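Local coordinates for general odorant-binding protein 28a (PDB 6QQ4) that probably binds and carries odorants and takes part in the detection of the floral odour beta-ionone, at residues K8-A13 / Q28-K33; S15-V20 / K42-C47; S37-K42 / P97-E102. All blocks are in the same frame, centred on the assembly; numbering follows the deposited sequence.

Contact 1. Residues K8-A13 / Q28-K33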
loop_
_atom_site.group_PDB
_atom_site.type_symbol
_atom_site.label_atom_id
_atom_site.label_comp_id
_atom_site.label_asym_id
_atom_site.label_seq_id
_atom_site.Cartn_x
_atom_site.Cartn_y
_atom_site.Cartn_z
ATOM N N LYS A 8 -0.598 10.192 -6.712
ATOM C CA LYS A 8 -0.887 9.148 -7.690
ATOM C C LYS A 8 -1.707 8.035 -7.055
ATOM O O LYS A 8 -2.608 7.477 -7.668
ATOM C CB LYS A 8 0.406 8.566 -8.271
ATOM N N LEU A 9 -1.378 7.718 -5.813
ATOM C CA LEU A 9 -2.064 6.657 -5.096
ATOM C C LEU A 9 -3.524 7.020 -4.890
ATOM O O LEU A 9 -4.399 6.152 -4.903
ATOM C CB LEU A 9 -1.391 6.402 -3.748
ATOM C CG LEU A 9 -1.320 4.948 -3.292
ATOM C CD1 LEU A 9 -0.156 4.270 -3.982
ATOM C CD2 LEU A 9 -1.190 4.847 -1.776
ATOM N N MET A 10 -3.783 8.310 -4.700
ATOM C CA MET A 10 -5.140 8.770 -4.425
ATOM C C MET A 10 -6.000 8.792 -5.673
ATOM O O MET A 10 -7.207 8.567 -5.591
ATOM C CB MET A 10 -5.118 10.147 -3.766
ATOM C CG MET A 10 -4.714 10.060 -2.313
ATOM S SD MET A 10 -5.504 8.634 -1.490
ATOM C CE MET A 10 -4.068 7.717 -0.953
ATOM N N GLU A 11 -5.379 9.049 -6.822
ATOM C CA GLU A 11 -6.080 8.953 -8.093
ATOM C C GLU A 11 -6.485 7.506 -8.324
ATOM O O GLU A 11 -7.621 7.212 -8.680
ATOM C CB GLU A 11 -5.206 9.429 -9.254
ATOM C CG GLU A 11 -4.647 10.836 -9.122
ATOM C CD GLU A 11 -3.626 11.147 -10.212
ATOM O OE1 GLU A 11 -3.928 10.906 -11.405
ATOM O OE2 GLU A 11 -2.510 11.607 -9.873
ATOM N N SER A 12 -5.531 6.608 -8.131
ATOM C CA SER A 12 -5.797 5.188 -8.264
ATOM C C SER A 12 -6.901 4.787 -7.285
ATOM O O SER A 12 -7.863 4.116 -7.653
ATOM C CB SER A 12 -4.517 4.388 -8.023
ATOM O OG SER A 12 -4.768 3.005 -8.097
ATOM N N ALA A 13 -6.786 5.236 -6.043
ATOM C CA ALA A 13 -7.787 4.902 -5.045
ATOM C C ALA A 13 -9.176 5.431 -5.412
ATOM O O ALA A 13 -10.190 4.802 -5.106
ATOM C CB ALA A 13 -7.357 5.424 -3.685
ATOM N N GLN A 28 -9.947 8.945 3.052
ATOM C CA GLN A 28 -9.207 9.805 3.984
ATOM C C GLN A 28 -8.279 8.992 4.885
ATOM O O GLN A 28 -7.127 9.377 5.111
ATOM C CB GLN A 28 -10.171 10.649 4.828
ATOM C CG GLN A 28 -9.855 12.149 4.793
ATOM C CD GLN A 28 -11.001 13.009 5.307
ATOM O OE1 GLN A 28 -12.175 12.697 5.093
ATOM N NE2 GLN A 28 -10.663 14.100 5.988
ATOM N N GLU A 29 -8.759 7.852 5.373
ATOM C CA GLU A 29 -7.892 6.961 6.140
ATOM C C GLU A 29 -6.636 6.580 5.361
ATOM O O GLU A 29 -5.551 6.481 5.935
ATOM C CB GLU A 29 -8.647 5.699 6.565
ATOM C CG GLU A 29 -9.780 5.993 7.496
ATOM C CD GLU A 29 -10.401 4.746 8.099
ATOM O OE1 GLU A 29 -10.307 3.654 7.499
ATOM O OE2 GLU A 29 -10.975 4.868 9.194
ATOM N N MET A 30 -6.775 6.367 4.059
ATOM C CA MET A 30 -5.622 6.024 3.229
ATOM C C MET A 30 -4.599 7.153 3.129
ATOM O O MET A 30 -3.406 6.912 3.322
ATOM C CB MET A 30 -6.058 5.646 1.818
ATOM C CG MET A 30 -6.393 4.201 1.586
ATOM S SD MET A 30 -6.489 3.857 -0.198
ATOM C CE MET A 30 -4.777 3.967 -0.702
ATOM N N VAL A 31 -5.052 8.372 2.807
ATOM C CA VAL A 31 -4.121 9.491 2.615
ATOM C C VAL A 31 -3.350 9.748 3.887
ATOM O O VAL A 31 -2.188 10.149 3.852
ATOM C CB VAL A 31 -4.816 10.836 2.199
ATOM C CG1 VAL A 31 -5.598 10.675 0.970
ATOM C CG2 VAL A 31 -5.713 11.384 3.286
ATOM N N LYS A 32 -4.007 9.495 5.012
ATOM C CA LYS A 32 -3.455 9.792 6.321
ATOM C C LYS A 32 -2.647 8.611 6.825
ATOM O O LYS A 32 -2.113 8.649 7.931
ATOM C CB LYS A 32 -4.575 10.145 7.304
ATOM C CG LYS A 32 -5.385 11.373 6.901
ATOM C CD LYS A 32 -6.575 11.576 7.824
ATOM C CE LYS A 32 -7.356 12.838 7.474
ATOM N NZ LYS A 32 -8.601 12.983 8.291
ATOM N N LYS A 33 -2.561 7.574 6.001
ATOM C CA LYS A 33 -1.787 6.384 6.322
ATOM C C LYS A 33 -2.201 5.786 7.659
ATOM O O LYS A 33 -1.374 5.530 8.524
ATOM C CB LYS A 33 -0.290 6.707 6.311
ATOM C CG LYS A 33 0.245 6.984 4.896
ATOM C CD LYS A 33 1.151 8.199 4.879
ATOM C CE LYS A 33 1.411 8.683 3.462
ATOM N NZ LYS A 33 2.175 9.963 3.463
#
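M10 of segment 8-13, in helix 2-20, faces V31 in the last turn of helix 24-31 with their CA atoms 7.1 Å apart, the closest pair of CA atoms across the two segments, and side chains make the contacts. Two methionines do most of this work. M30 aims its CB at the other helix, runs on extended through CG and turns only at its last torsion (chi3 71°). Its sulfur SD comes down on the small CB of A13 at 3.9 Å, while CE turns aside to lie against L9 CD2 at 3.8 Å. M10 starts along the flank of its own helix and bends at both chi2 and chi3, which curls its CE over toward M30 CE, 3.8 Å away. The two chains slide past each other in opposite directions, and M10 CE also rests 4.0 Å from M30 CB.

Such packing belongs to the all-helical PBP/GOBP fold. A13 and M30 are buried, where a small CB and a flexible thioether fit together; M10 and V31 lie nearer the surface. Helix 39-52 packs against the same group, with I52 touching L9, V48 touching A13 and R45 touching M30. The side chain of L9 is also about 6 Å from a bound pentaethylene glycol, which probably came from the crystallisation liquor but may mark a pocket.

Toward the outer side, V31 turns its CG1 branch to M10 and crosses that chain at about a right angle. M10 CG is 3.5 Å from V31 CG1, tighter than usual, and the still shorter approach of SD leaves the exact pose doubtful. Just beyond, K33 takes a positive phi of 55° and ends the helix in a Schellman motif, its amide donating to M30 O over 2.9 Å.

Contact 2. Residues S15-V20 / K42-C47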
loop_
_atom_site.group_PDB
_atom_site.type_symbol
_atom_site.label_atom_id
_atom_site.label_comp_id
_atom_site.label_asym_id
_atom_site.label_seq_id
_atom_site.Cartn_x
_atom_site.Cartn_y
_atom_site.Cartn_z
ATOM N N SER A 15 -10.430 5.764 -8.446
ATOM C CA SER A 15 -11.033 4.935 -9.486
ATOM C C SER A 15 -11.354 3.522 -8.963
ATOM O O SER A 15 -12.181 2.808 -9.534
ATOM C CB SER A 15 -10.119 4.866 -10.711
ATOM O OG SER A 15 -8.832 4.401 -10.360
ATOM N N CYS A 16 -10.709 3.138 -7.867
ATOM C CA CYS A 16 -10.999 1.869 -7.200
ATOM C C CYS A 16 -12.249 1.894 -6.300
ATOM O O CYS A 16 -12.871 0.861 -6.085
ATOM C CB CYS A 16 -9.805 1.444 -6.352
ATOM S SG CYS A 16 -8.532 0.562 -7.203
ATOM N N MET A 17 -12.587 3.062 -5.758
ATOM C CA MET A 17 -13.663 3.202 -4.766
ATOM C C MET A 17 -15.034 2.596 -5.139
ATOM O O MET A 17 -15.656 1.914 -4.307
ATOM C CB MET A 17 -13.869 4.692 -4.427
ATOM C CG MET A 17 -12.880 5.283 -3.445
ATOM S SD MET A 17 -13.165 7.051 -3.168
ATOM C CE MET A 17 -14.881 7.041 -2.664
ATOM N N PRO A 18 -15.537 2.872 -6.363
ATOM C CA PRO A 18 -16.879 2.360 -6.669
ATOM C C PRO A 18 -16.948 0.841 -6.756
ATOM O O PRO A 18 -17.972 0.263 -6.435
ATOM C CB PRO A 18 -17.193 2.986 -8.040
ATOM C CG PRO A 18 -16.322 4.190 -8.122
ATOM C CD PRO A 18 -15.057 3.793 -7.415
ATOM N N GLU A 19 -15.875 0.189 -7.174
ATOM C CA GLU A 19 -15.963 -1.250 -7.335
ATOM C C GLU A 19 -15.860 -2.011 -5.990
ATOM O O GLU A 19 -16.137 -3.211 -5.920
ATOM C CB GLU A 19 -14.915 -1.726 -8.337
ATOM C CG GLU A 19 -13.494 -1.573 -7.911
ATOM C CD GLU A 19 -12.548 -1.869 -9.050
ATOM O OE1 GLU A 19 -12.375 -0.984 -9.916
ATOM O OE2 GLU A 19 -12.005 -2.993 -9.091
ATOM N N VAL A 20 -15.511 -1.318 -4.911
ATOM C CA VAL A 20 -15.566 -1.965 -3.602
ATOM C C VAL A 20 -16.544 -1.224 -2.685
ATOM O O VAL A 20 -16.649 -1.511 -1.486
ATOM C CB VAL A 20 -14.166 -2.057 -2.963
ATOM C CG1 VAL A 20 -13.206 -2.812 -3.898
ATOM C CG2 VAL A 20 -13.626 -0.683 -2.624
ATOM N N LYS A 42 -10.321 -1.899 3.394
ATOM C CA LYS A 42 -9.320 -2.946 3.149
ATOM C C LYS A 42 -9.351 -3.395 1.687
ATOM O O LYS A 42 -8.300 -3.650 1.060
ATOM C CB LYS A 42 -9.563 -4.157 4.043
ATOM C CG LYS A 42 -9.438 -3.885 5.538
ATOM C CD LYS A 42 -9.657 -5.179 6.318
ATOM C CE LYS A 42 -9.612 -4.924 7.803
ATOM N NZ LYS A 42 -9.918 -6.190 8.552
ATOM N N CYS A 43 -10.558 -3.519 1.143
ATOM C CA CYS A 43 -10.673 -3.924 -0.249
ATOM C C CYS A 43 -10.227 -2.760 -1.156
ATOM O O CYS A 43 -9.681 -2.984 -2.228
ATOM C CB CYS A 43 -12.100 -4.370 -0.583
ATOM S SG CYS A 43 -12.587 -5.965 0.128
ATOM N N LEU A 44 -10.461 -1.520 -0.731
ATOM C CA LEU A 44 -9.973 -0.375 -1.500
ATOM C C LEU A 44 -8.453 -0.502 -1.612
ATOM O O LEU A 44 -7.873 -0.445 -2.689
ATOM C CB LEU A 44 -10.369 0.951 -0.847
ATOM C CG LEU A 44 -9.804 2.238 -1.465
ATOM C CD1 LEU A 44 -10.269 2.399 -2.911
ATOM C CD2 LEU A 44 -10.191 3.451 -0.639
ATOM N N ARG A 45 -7.816 -0.730 -0.481
ATOM C CA ARG A 45 -6.375 -0.882 -0.455
ATOM C C ARG A 45 -5.870 -2.037 -1.307
ATOM O O ARG A 45 -4.836 -1.901 -1.962
ATOM C CB ARG A 45 -5.913 -1.025 0.987
ATOM C CG ARG A 45 -6.060 0.310 1.697
ATOM C CD ARG A 45 -6.092 0.189 3.198
ATOM N NE ARG A 45 -6.603 1.419 3.800
ATOM C CZ ARG A 45 -6.065 2.005 4.866
ATOM N NH1 ARG A 45 -4.991 1.461 5.447
ATOM N NH2 ARG A 45 -6.594 3.129 5.339
ATOM N N ALA A 46 -6.596 -3.151 -1.337
ATOM C CA ALA A 46 -6.216 -4.276 -2.209
ATOM C C ALA A 46 -6.233 -3.858 -3.674
ATOM O O ALA A 46 -5.354 -4.221 -4.441
ATOM C CB ALA A 46 -7.144 -5.462 -2.003
ATOM N N CYS A 47 -7.254 -3.093 -4.037
ATOM C CA CYS A 47 -7.449 -2.654 -5.414
ATOM C C CYS A 47 -6.318 -1.716 -5.854
ATOM O O CYS A 47 -5.821 -1.801 -6.976
ATOM C CB CYS A 47 -8.808 -1.968 -5.560
ATOM S SG CYS A 47 -9.208 -1.373 -7.249
#
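C43 O, which accepts C47 N over 3.0 Å, also has V20 CG1 of the other helix against it. The bond is an ordinary turn of helix 39-52 and sets two cysteines on the face looking at segment 15-20. The axes of the two short helical segments come within 9.0 Å and run at 131°, more antiparallel than parallel, and a disulfide ties them where C16 and C47 lie side by side.

In C47 the sulfur swings anti to the backbone N (chi1 -179°), which carries it across to C16 SG at 2.1 Å; the bridge is left-handed, with a chi3 of -79°. The carboxylate of E19 hangs near it, OE2 being 3.7 Å from C47 SG, a plain van der Waals contact near the surface.

L44 wedges in beside the bridge. Its branched end suits the place: CD1 lies 3.6 Å from C16 CB and meets M17 CG at 3.9 Å, while M30 of helix 24-31 touches the same leucine. V20 sets its two methyls on neighbouring residues, CG1 against C43 CB at 3.8 Å and CG2 over the backbone of L44, 3.8 Å from L44 N. A beta-branched residue fits there because both branches find a surface. The helix before it is kinked: P18 has no N-H to give, and E19 N makes only a weak bond back to C16 O.

On the far side of helix 39-52, R45 turns away and NH1 bonds to Q34 O. C43 is bonded instead to C101 of helix 100-117. Together with C91-C110, these bridges pair the six cysteines first with third, second with fifth and fourth with sixth, the pattern of classical insect odorant-binding proteins.

Contact 3. Residues S37-K42 / P97-E102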
loop_
_atom_site.group_PDB
_atom_site.type_symbol
_atom_site.label_atom_id
_atom_site.label_comp_id
_atom_site.label_asym_id
_atom_site.label_seq_id
_atom_site.Cartn_x
_atom_site.Cartn_y
_atom_site.Cartn_z
ATOM N N SER A 37 -10.528 1.169 8.802
ATOM C CA SER A 37 -11.503 0.887 9.854
ATOM C C SER A 37 -12.723 0.139 9.314
ATOM O O SER A 37 -13.589 -0.260 10.083
ATOM C CB SER A 37 -11.945 2.182 10.546
ATOM O OG SER A 37 -12.655 3.012 9.653
ATOM N N THR A 38 -12.786 -0.060 7.997
ATOM C CA THR A 38 -13.871 -0.823 7.368
ATOM C C THR A 38 -13.311 -1.862 6.405
ATOM O O THR A 38 -12.189 -1.722 5.929
ATOM C CB THR A 38 -14.858 0.093 6.585
ATOM O OG1 THR A 38 -14.228 0.583 5.405
ATOM C CG2 THR A 38 -15.309 1.297 7.435
ATOM N N TYR A 39 -14.098 -2.900 6.117
ATOM C CA TYR A 39 -13.697 -3.963 5.187
ATOM C C TYR A 39 -13.543 -3.430 3.766
ATOM O O TYR A 39 -12.621 -3.811 3.041
ATOM C CB TYR A 39 -14.718 -5.101 5.221
ATOM C CG TYR A 39 -14.363 -6.296 4.379
ATOM C CD1 TYR A 39 -13.366 -7.182 4.777
ATOM C CD2 TYR A 39 -15.022 -6.540 3.190
ATOM C CE1 TYR A 39 -13.034 -8.266 4.004
ATOM C CE2 TYR A 39 -14.713 -7.622 2.417
ATOM C CZ TYR A 39 -13.717 -8.475 2.812
ATOM O OH TYR A 39 -13.432 -9.547 2.000
ATOM N N ALA A 40 -14.469 -2.560 3.370
ATOM C CA ALA A 40 -14.410 -1.920 2.062
ATOM C C ALA A 40 -13.107 -1.139 1.891
ATOM O O ALA A 40 -12.520 -1.124 0.813
ATOM C CB ALA A 40 -15.611 -0.999 1.876
ATOM N N GLY A 41 -12.667 -0.477 2.960
ATOM C CA GLY A 41 -11.404 0.233 2.946
ATOM C C GLY A 41 -10.229 -0.722 2.786
ATOM O O GLY A 41 -9.244 -0.402 2.132
ATOM N N LYS A 42 -10.321 -1.899 3.394
ATOM C CA LYS A 42 -9.320 -2.946 3.149
ATOM C C LYS A 42 -9.351 -3.395 1.687
ATOM O O LYS A 42 -8.300 -3.650 1.060
ATOM C CB LYS A 42 -9.563 -4.157 4.043
ATOM C CG LYS A 42 -9.438 -3.885 5.538
ATOM C CD LYS A 42 -9.657 -5.179 6.318
ATOM C CE LYS A 42 -9.612 -4.924 7.803
ATOM N NZ LYS A 42 -9.918 -6.190 8.552
ATOM N N PRO A 97 -3.984 -13.541 5.406
ATOM C CA PRO A 97 -5.106 -14.442 5.105
ATOM C C PRO A 97 -5.296 -14.671 3.615
ATOM O O PRO A 97 -4.733 -13.940 2.810
ATOM C CB PRO A 97 -6.319 -13.704 5.674
ATOM C CG PRO A 97 -5.759 -12.591 6.545
ATOM C CD PRO A 97 -4.456 -12.237 5.894
ATOM N N ASP A 98 -6.124 -15.645 3.260
ATOM C CA ASP A 98 -6.400 -15.950 1.856
ATOM C C ASP A 98 -7.273 -14.869 1.219
ATOM O O ASP A 98 -7.228 -14.644 0.013
ATOM C CB ASP A 98 -7.084 -17.312 1.735
ATOM C CG ASP A 98 -6.187 -18.465 2.181
ATOM O OD1 ASP A 98 -4.951 -18.401 1.967
ATOM O OD2 ASP A 98 -6.734 -19.440 2.737
ATOM N N ASP A 99 -8.080 -14.215 2.043
ATOM C CA ASP A 99 -8.875 -13.068 1.614
ATOM C C ASP A 99 -7.946 -11.915 1.201
ATOM O O ASP A 99 -7.177 -11.420 2.020
ATOM C CB ASP A 99 -9.820 -12.640 2.744
ATOM C CG ASP A 99 -10.735 -11.479 2.356
ATOM O OD1 ASP A 99 -10.254 -10.466 1.827
ATOM O OD2 ASP A 99 -11.944 -11.572 2.594
ATOM N N HIS A 100 -8.024 -11.490 -0.058
ATOM C CA HIS A 100 -7.072 -10.515 -0.608
ATOM C C HIS A 100 -7.236 -9.117 0.005
ATOM O O HIS A 100 -6.274 -8.349 0.125
ATOM C CB HIS A 100 -7.222 -10.434 -2.133
ATOM C CG HIS A 100 -6.795 -11.682 -2.853
ATOM N ND1 HIS A 100 -6.680 -11.746 -4.226
ATOM C CD2 HIS A 100 -6.445 -12.907 -2.390
ATOM C CE1 HIS A 100 -6.285 -12.959 -4.579
ATOM N NE2 HIS A 100 -6.143 -13.684 -3.484
ATOM N N CYS A 101 -8.458 -8.791 0.388
ATOM C CA CYS A 101 -8.711 -7.514 1.021
ATOM C C CYS A 101 -8.005 -7.478 2.364
ATOM O O CYS A 101 -7.278 -6.530 2.659
ATOM C CB CYS A 101 -10.215 -7.277 1.172
ATOM S SG CYS A 101 -11.080 -7.248 -0.397
ATOM N N GLU A 102 -8.211 -8.529 3.160
ATOM C CA GLU A 102 -7.553 -8.634 4.455
ATOM C C GLU A 102 -6.026 -8.823 4.297
ATOM O O GLU A 102 -5.253 -8.369 5.142
ATOM C CB GLU A 102 -8.179 -9.775 5.273
ATOM C CG GLU A 102 -9.595 -9.439 5.753
ATOM C CD GLU A 102 -10.349 -10.609 6.382
ATOM O OE1 GLU A 102 -9.950 -11.776 6.208
ATOM O OE2 GLU A 102 -11.356 -10.348 7.071
HETATM O O HOH W 1 -11.676 -8.007 8.520
#
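Y39 reaches across to D99 with its whole length. From CB the chain leaves anti to the backbone N (chi1 -176°), which lays the ring out toward segment 97-102. Along the ring edge, CE1 meets E102 CG at 4.0 Å in one of the two conformers of that glutamate. Further on, CZ lies 4.0 Å from C101 CB, and C101 SG sits obliquely off the ring, 5.0 Å from its centroid, a sulfur-aromatic contact. At the tip, OH donates to the syn lone pair of D99 OD2 over 2.6 Å; ring and carboxylate stand nearly perpendicular, at 83°. A tyrosine suits this surface site because it is long enough to bridge the gap while its outer end also rests against C101 CB.

D99 is held from its other oxygen as well. OD1 caps the following helix, accepting E102 N at 3.1 Å from above the carboxylate plane and, weakly, C101 N. The helix start would probably favour the negative charge. Nearby, K42 packs its CB 3.6 Å from C101 O, where the backbones come close. A water accepts from K42 NZ and donates to E102 OE2 in the modelled conformer.

The contact thus joins the starts of two helices, 39-52 and 100-117, each N-capped by a side chain: T38 OG1 takes G41 N for the first, D99 serves the second. T38 also bonds D26 of helix 24-31, and S37 bonds E29 there.

Overall arrangement
Contact 1 joins helices 2-20 and 24-31, contact 2 joins 2-20 to 39-52, and contact 3 carries 39-52 on to 100-117, so the three form a chain of neighbours in one all-helical domain. Contacts 2 and 3 are closest, with centres about 10 Å apart; they share K42 and the C43-C101 disulfide. Contacts 1 and 2 lie about 11 Å apart and meet where M30 packs on L44. Contacts 1 and 3, about 16 Å apart, touch through E29 and S37. Along the sequence contact 1 closes before contact 3 opens, while contact 2 interleaves with both; through it and its disulfides the first helix is tied by way of 39-52 to the last.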